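Local coordinates for tRNA threonylcarbamoyladenosine biosynthesis protein TsaE (Haemophilus influenzae, PDB 1HTW), which is required for forming the threonylcarbamoyl group on adenosine 37 of tRNAs that read codons beginning with adenine, and binds ATP and magnesium, at residues A[48-53]-A[61-66]; A[19-24]-A[125-130]. One frame throughout, in Å; residues are numbered along the deposited sequence.

How the interactions relate
Segment 48-53 of interaction 1 binds the nucleotide through Thr48 and, through Leu49 and Met53, packs on residues of interaction 2. Interaction 1 lies at the outer flank of helix 46-56, where a loop residue leans on it one turn beyond the ADP; interaction 2 lies deeper, between helix 11-28 and strand 127-134. Their centres are 14 Å apart, yet they touch. Met53 CE packs on Phe21 CD2 at 3.6 Å, and Leu49 CD2 meets Val129 CG1 at 3.8 Å. The side chain of Val129 stays about 10 Å from the ADP that Thr48 holds. In sequence, interaction 1 is nested within the loop that interaction 2 closes.

Interaction 1: residues A[48-53]-A[61-66]; sequences TLTRGM and GNVKSP. With ADP (adenosine-5'-diphosphate), chain H.
Val63 leans its branched side chain against the base of Arg51, and the close packing between helix segment 48-53 and loop segment 61-66 is confined to this neighbourhood. Arg51 CB lies 4.0 Å from Val63 CB. The two methyls of Val63 divide the work: CG2 reaches Arg51 CA at 4.1 Å and also meets CG, while CG1 faces CB and extends to Thr50 CG2, a looser approach of 4.4 Å. Thr50 itself is buried, its methyl group turned to the loop and its OG1 hydrogen-bonded to Lys46 O, one turn back in the same helix.

Beyond this apolar patch the contact opens out. Arg51 sets CG anti to its own backbone N (chi1 171°) and bends at chi3 (102°), which carries the guanidinium group away from the loop; there NH2 forms a salt bridge with Glu11 and NH1 a hydrogen bond with Gln55. Asn62 and Lys64, on either side of Val63 in sequence, are exposed.

At the start of the helix segment, Thr48 turns to the nucleotide. Its backbone N and its OG1 both donate to ADP O2A, each at 2.8 Å, with the N-H bent to 139° at the hydrogen; one alpha-phosphate oxygen is thus gripped twice by one residue. Thr48 CG2 lies 3.9 Å from ADP C2, touching the adenine. While the following loop packs Val63 on the flank of this helix, a residue directly after the Walker A lysine and threonine, giving its amide to the alpha-phosphate, is characteristic of P-loop NTPases.

Interaction 2: residues A[19-24]-A[125-130]; sequences KKFAEI and ADILVN
Phe21 drives its ring from helix 11-28 toward two aliphatic side chains of the strand segment 125-130, and the contact between the segments is wholly apolar. Ile127 CG2 comes to the edge of the ring, near its plane, 4.0 Å from Phe21 CZ. Val129 CG2 approaches obliquely, 3.8 Å from Phe21 CE2 and slightly farther from CZ. With CG anti to the backbone N (chi1 -177°), the phenyl group is sent toward the strand and covers about half the distance, and the aliphatic side chains come to meet it; the backbones stay well apart, Phe21 CA and Val129 CA being 10.7 Å from each other.

Polar interactions lie apart from this apolar contact. Lys19 NZ and Glu23 OE2, one helical turn apart, form a salt bridge at 3.3 Å, weak as a hydrogen bond, and Lys19 NZ also bonds to Gly56 O. Asp126, just before the strand, is buried, and its carboxylate is met by Lys32, Thr146 and the amide of Met35.

Strand 127-134 runs between strands 34-39 and 137-144, and the same two aliphatic residues touch side chains of both, notably Val36 and Leu142. Ile127 also reaches helix 147-155 through Ile152 and Ile153, joining both helices to the central sheet.

Interaction 1: residues A[48-53]-A[61-66]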
loop_
_atom_site.group_PDB
_atom_site.type_symbol
_atom_site.label_atom_id
_atom_site.label_comp_id
_atom_site.label_asym_id
_atom_site.label_seq_id
_atom_site.Cartn_x
_atom_site.Cartn_y
_atom_site.Cartn_z
ATOM N N THR A 48 2.879 9.511 1.895
ATOM C CA THR A 48 2.429 9.929 3.201
ATOM C C THR A 48 1.421 8.913 3.837
ATOM O O THR A 48 1.521 8.679 5.018
ATOM C CB THR A 48 1.681 11.276 3.140
ATOM O OG1 THR A 48 2.772 12.206 2.724
ATOM C CG2 THR A 48 1.151 11.710 4.454
ATOM N N LEU A 49 0.610 8.360 2.945
ATOM C CA LEU A 49 -0.323 7.309 3.480
ATOM C C LEU A 49 0.521 6.055 3.895
ATOM O O LEU A 49 0.200 5.625 5.006
ATOM C CB LEU A 49 -1.237 6.851 2.315
ATOM C CG LEU A 49 -2.122 5.637 2.659
ATOM C CD1 LEU A 49 -2.894 5.840 3.944
ATOM C CD2 LEU A 49 -3.081 5.323 1.496
ATOM N N THR A 50 1.447 5.725 3.090
ATOM C CA THR A 50 2.362 4.585 3.466
ATOM C C THR A 50 3.031 4.886 4.796
ATOM O O THR A 50 3.150 4.013 5.669
ATOM C CB THR A 50 3.425 4.459 2.398
ATOM O OG1 THR A 50 2.796 4.035 1.166
ATOM C CG2 THR A 50 4.428 3.318 2.772
ATOM N N ARG A 51 3.505 6.105 4.972
ATOM C CA ARG A 51 4.097 6.481 6.274
ATOM C C ARG A 51 3.156 6.349 7.421
ATOM O O ARG A 51 3.466 5.795 8.511
ATOM C CB ARG A 51 4.763 7.859 6.153
ATOM C CG ARG A 51 5.242 8.478 7.450
ATOM C CD ARG A 51 5.887 9.879 7.138
ATOM N NE ARG A 51 5.061 11.010 7.434
ATOM C CZ ARG A 51 4.592 11.566 8.495
ATOM N NH1 ARG A 51 4.737 11.085 9.741
ATOM N NH2 ARG A 51 3.801 12.657 8.378
ATOM N N GLY A 52 1.906 6.799 7.297
ATOM C CA GLY A 52 0.913 6.672 8.360
ATOM C C GLY A 52 0.684 5.101 8.616
ATOM O O GLY A 52 0.433 4.821 9.774
ATOM N N MET A 53 0.663 4.363 7.578
ATOM C CA MET A 53 0.419 2.869 7.766
ATOM C C MET A 53 1.598 2.286 8.562
ATOM O O MET A 53 1.344 1.684 9.619
ATOM C CB MET A 53 0.276 2.196 6.452
ATOM C CG MET A 53 -0.946 2.564 5.547
ATOM S SD MET A 53 -1.063 1.776 3.901
ATOM C CE MET A 53 -1.525 -0.073 4.436
ATOM N N GLY A 61 11.284 5.743 12.867
ATOM C CA GLY A 61 12.294 6.082 11.867
ATOM C C GLY A 61 11.672 6.640 10.608
ATOM O O GLY A 61 10.472 6.511 10.356
ATOM N N ASN A 62 12.518 7.177 9.709
ATOM C CA ASN A 62 12.019 7.766 8.494
ATOM C C ASN A 62 11.464 6.691 7.545
ATOM O O ASN A 62 11.916 5.567 7.525
ATOM C CB ASN A 62 13.069 8.555 7.709
ATOM C CG ASN A 62 14.057 9.387 8.452
ATOM O OD1 ASN A 62 14.481 10.467 7.973
ATOM N ND2 ASN A 62 14.514 8.932 9.615
ATOM N N VAL A 63 10.433 7.122 6.789
ATOM C CA VAL A 63 9.902 6.251 5.742
ATOM C C VAL A 63 10.346 6.894 4.413
ATOM O O VAL A 63 9.692 7.824 3.941
ATOM C CB VAL A 63 8.377 6.120 5.798
ATOM C CG1 VAL A 63 7.803 5.471 4.573
ATOM C CG2 VAL A 63 7.994 5.352 7.080
ATOM N N LYS A 64 11.441 6.385 3.887
ATOM C CA LYS A 64 12.058 6.954 2.685
ATOM C C LYS A 64 11.594 6.215 1.457
ATOM O O LYS A 64 11.750 4.987 1.393
ATOM C CB LYS A 64 13.597 6.858 2.817
ATOM C CG LYS A 64 14.338 7.463 1.620
ATOM C CD LYS A 64 15.841 7.379 1.784
ATOM C CE LYS A 64 16.377 8.335 2.837
ATOM N NZ LYS A 64 17.846 8.576 2.655
ATOM N N SER A 65 10.974 6.940 0.480
ATOM C CA SER A 65 10.578 6.206 -0.728
ATOM C C SER A 65 11.810 5.647 -1.443
ATOM O O SER A 65 12.810 6.355 -1.643
ATOM C CB SER A 65 9.904 7.247 -1.672
ATOM O OG SER A 65 9.742 6.726 -2.966
ATOM N N PRO A 66 11.742 4.413 -1.912
ATOM C CA PRO A 66 12.890 3.719 -2.513
ATOM C C PRO A 66 13.036 4.069 -3.976
ATOM O O PRO A 66 12.829 3.300 -4.906
ATOM C CB PRO A 66 12.493 2.237 -2.332
ATOM C CG PRO A 66 10.983 2.274 -2.491
ATOM C CD PRO A 66 10.604 3.481 -1.641
HETATM P PB ADP H . 3.099 10.860 -3.544
HETATM O O1B ADP H . 3.858 9.657 -2.974
HETATM O O2B ADP H . 1.761 10.509 -4.042
HETATM O O3B ADP H . 4.018 11.492 -4.676
HETATM P PA ADP H . 3.823 12.269 -1.116
HETATM O O1A ADP H . 5.303 12.122 -1.268
HETATM O O2A ADP H . 3.225 11.573 0.043
HETATM O O3A ADP H . 3.060 11.952 -2.465
HETATM O "O5'" ADP H . 3.545 13.840 -0.947
HETATM C "C5'" ADP H . 2.385 14.394 -0.383
HETATM C "C4'" ADP H . 2.702 15.874 -0.035
HETATM O "O4'" ADP H . 1.479 16.560 0.218
HETATM C "C3'" ADP H . 3.577 16.021 1.191
HETATM O "O3'" ADP H . 4.560 17.085 0.990
HETATM C "C2'" ADP H . 2.536 16.287 2.260
HETATM O "O2'" ADP H . 3.034 16.917 3.424
HETATM C "C1'" ADP H . 1.451 17.079 1.496
HETATM N N9 ADP H . 0.131 16.924 2.056
HETATM C C8 ADP H . -0.737 17.929 2.377
HETATM N N7 ADP H . -1.913 17.590 2.778
HETATM C C5 ADP H . -1.853 16.267 2.742
HETATM C C6 ADP H . -2.875 15.390 3.014
HETATM N N6 ADP H . -4.110 15.725 3.359
HETATM N N1 ADP H . -2.576 14.081 2.775
HETATM C C2 ADP H . -1.356 13.729 2.336
HETATM N N3 ADP H . -0.312 14.512 1.996
HETATM C C4 ADP H . -0.656 15.793 2.278
#

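Interaction 2: residues A[19-24]-A[125-130]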
loop_
_atom_site.group_PDB
_atom_site.type_symbol
_atom_site.label_atom_id
_atom_site.label_comp_id
_atom_site.label_asym_id
_atom_site.label_seq_id
_atom_site.Cartn_x
_atom_site.Cartn_y
_atom_site.Cartn_z
ATOM N N LYS A 19 -3.151 4.432 9.645
ATOM C CA LYS A 19 -2.975 3.562 10.857
ATOM C C LYS A 19 -4.190 2.595 10.908
ATOM O O LYS A 19 -4.009 1.382 11.050
ATOM C CB LYS A 19 -2.935 4.363 12.121
ATOM C CG LYS A 19 -2.834 3.460 13.392
ATOM C CD LYS A 19 -2.805 4.266 14.662
ATOM C CE LYS A 19 -2.987 3.406 15.906
ATOM N NZ LYS A 19 -2.016 2.268 15.984
ATOM N N LYS A 20 -5.380 3.158 10.708
ATOM C CA LYS A 20 -6.596 2.278 10.744
ATOM C C LYS A 20 -6.550 1.243 9.638
ATOM O O LYS A 20 -6.819 0.052 9.941
ATOM C CB LYS A 20 -7.861 3.132 10.631
ATOM C CG LYS A 20 -9.155 2.323 10.589
ATOM C CD LYS A 20 -10.393 3.192 10.446
ATOM C CE LYS A 20 -11.638 2.457 10.987
ATOM N NZ LYS A 20 -12.509 2.041 9.854
ATOM N N PHE A 21 -6.176 1.579 8.417
ATOM C CA PHE A 21 -6.106 0.650 7.312
ATOM C C PHE A 21 -5.059 -0.442 7.570
ATOM O O PHE A 21 -5.239 -1.639 7.373
ATOM C CB PHE A 21 -5.758 1.438 6.040
ATOM C CG PHE A 21 -5.676 0.746 4.734
ATOM C CD1 PHE A 21 -6.506 -0.307 4.403
ATOM C CD2 PHE A 21 -4.816 1.196 3.722
ATOM C CE1 PHE A 21 -6.394 -0.936 3.163
ATOM C CE2 PHE A 21 -4.726 0.622 2.486
ATOM C CZ PHE A 21 -5.524 -0.518 2.201
ATOM N N ALA A 22 -3.872 -0.042 8.063
ATOM C CA ALA A 22 -2.800 -1.028 8.303
ATOM C C ALA A 22 -3.207 -1.966 9.467
ATOM O O ALA A 22 -2.959 -3.178 9.323
ATOM C CB ALA A 22 -1.515 -0.306 8.703
ATOM N N GLU A 23 -3.883 -1.452 10.466
ATOM C CA GLU A 23 -4.362 -2.268 11.585
ATOM C C GLU A 23 -5.347 -3.314 11.075
ATOM O O GLU A 23 -5.232 -4.502 11.466
ATOM C CB GLU A 23 -4.893 -1.465 12.718
ATOM C CG GLU A 23 -3.869 -0.631 13.496
ATOM C CD GLU A 23 -3.045 -1.485 14.444
ATOM O OE1 GLU A 23 -3.056 -2.726 14.298
ATOM O OE2 GLU A 23 -2.384 -0.920 15.348
ATOM N N ILE A 24 -6.210 -2.920 10.128
ATOM C CA ILE A 24 -7.132 -3.903 9.553
ATOM C C ILE A 24 -6.371 -4.972 8.823
ATOM O O ILE A 24 -6.621 -6.182 9.010
ATOM C CB ILE A 24 -8.161 -3.224 8.612
ATOM C CG1 ILE A 24 -9.182 -2.466 9.446
ATOM C CG2 ILE A 24 -8.753 -4.190 7.627
ATOM C CD1 ILE A 24 -10.082 -1.610 8.558
ATOM N N ALA A 125 -3.720 -6.881 -7.613
ATOM C CA ALA A 125 -4.009 -6.202 -6.358
ATOM C C ALA A 125 -5.213 -6.813 -5.630
ATOM O O ALA A 125 -6.178 -7.178 -6.272
ATOM C CB ALA A 125 -4.352 -4.731 -6.603
ATOM N N ASP A 126 -5.147 -6.753 -4.303
ATOM C CA ASP A 126 -6.332 -7.125 -3.522
ATOM C C ASP A 126 -7.204 -5.864 -3.395
ATOM O O ASP A 126 -8.417 -5.938 -3.350
ATOM C CB ASP A 126 -5.954 -7.637 -2.135
ATOM C CG ASP A 126 -5.324 -9.020 -2.245
ATOM O OD1 ASP A 126 -6.086 -10.003 -2.522
ATOM O OD2 ASP A 126 -4.092 -9.165 -2.125
ATOM N N ILE A 127 -6.506 -4.720 -3.311
ATOM C CA ILE A 127 -7.280 -3.459 -3.115
ATOM C C ILE A 127 -6.497 -2.327 -3.828
ATOM O O ILE A 127 -5.276 -2.374 -3.864
ATOM C CB ILE A 127 -7.435 -3.172 -1.638
ATOM C CG1 ILE A 127 -8.350 -1.974 -1.325
ATOM C CG2 ILE A 127 -6.090 -2.967 -0.960
ATOM C CD1 ILE A 127 -9.123 -2.209 -0.014
ATOM N N LEU A 128 -7.261 -1.499 -4.506
ATOM C CA LEU A 128 -6.683 -0.283 -5.120
ATOM C C LEU A 128 -6.998 0.862 -4.179
ATOM O O LEU A 128 -8.122 0.990 -3.710
ATOM C CB LEU A 128 -7.340 0.056 -6.466
ATOM C CG LEU A 128 -7.448 -1.036 -7.487
ATOM C CD1 LEU A 128 -8.083 -0.502 -8.788
ATOM C CD2 LEU A 128 -6.071 -1.612 -7.797
ATOM N N VAL A 129 -6.012 1.765 -3.977
ATOM C CA VAL A 129 -6.321 2.951 -3.167
ATOM C C VAL A 129 -6.128 4.152 -4.108
ATOM O O VAL A 129 -4.979 4.431 -4.476
ATOM C CB VAL A 129 -5.271 3.083 -2.025
ATOM C CG1 VAL A 129 -5.562 4.322 -1.207
ATOM C CG2 VAL A 129 -5.355 1.866 -1.100
ATOM N N ASN A 130 -7.228 4.796 -4.521
ATOM C CA ASN A 130 -7.062 5.876 -5.532
ATOM C C ASN A 130 -7.195 7.192 -4.802
ATOM O O ASN A 130 -8.233 7.465 -4.176
ATOM C CB ASN A 130 -8.219 5.742 -6.547
ATOM C CG ASN A 130 -8.099 4.512 -7.418
ATOM O OD1 ASN A 130 -7.025 3.933 -7.544
ATOM N ND2 ASN A 130 -9.210 4.035 -8.002
#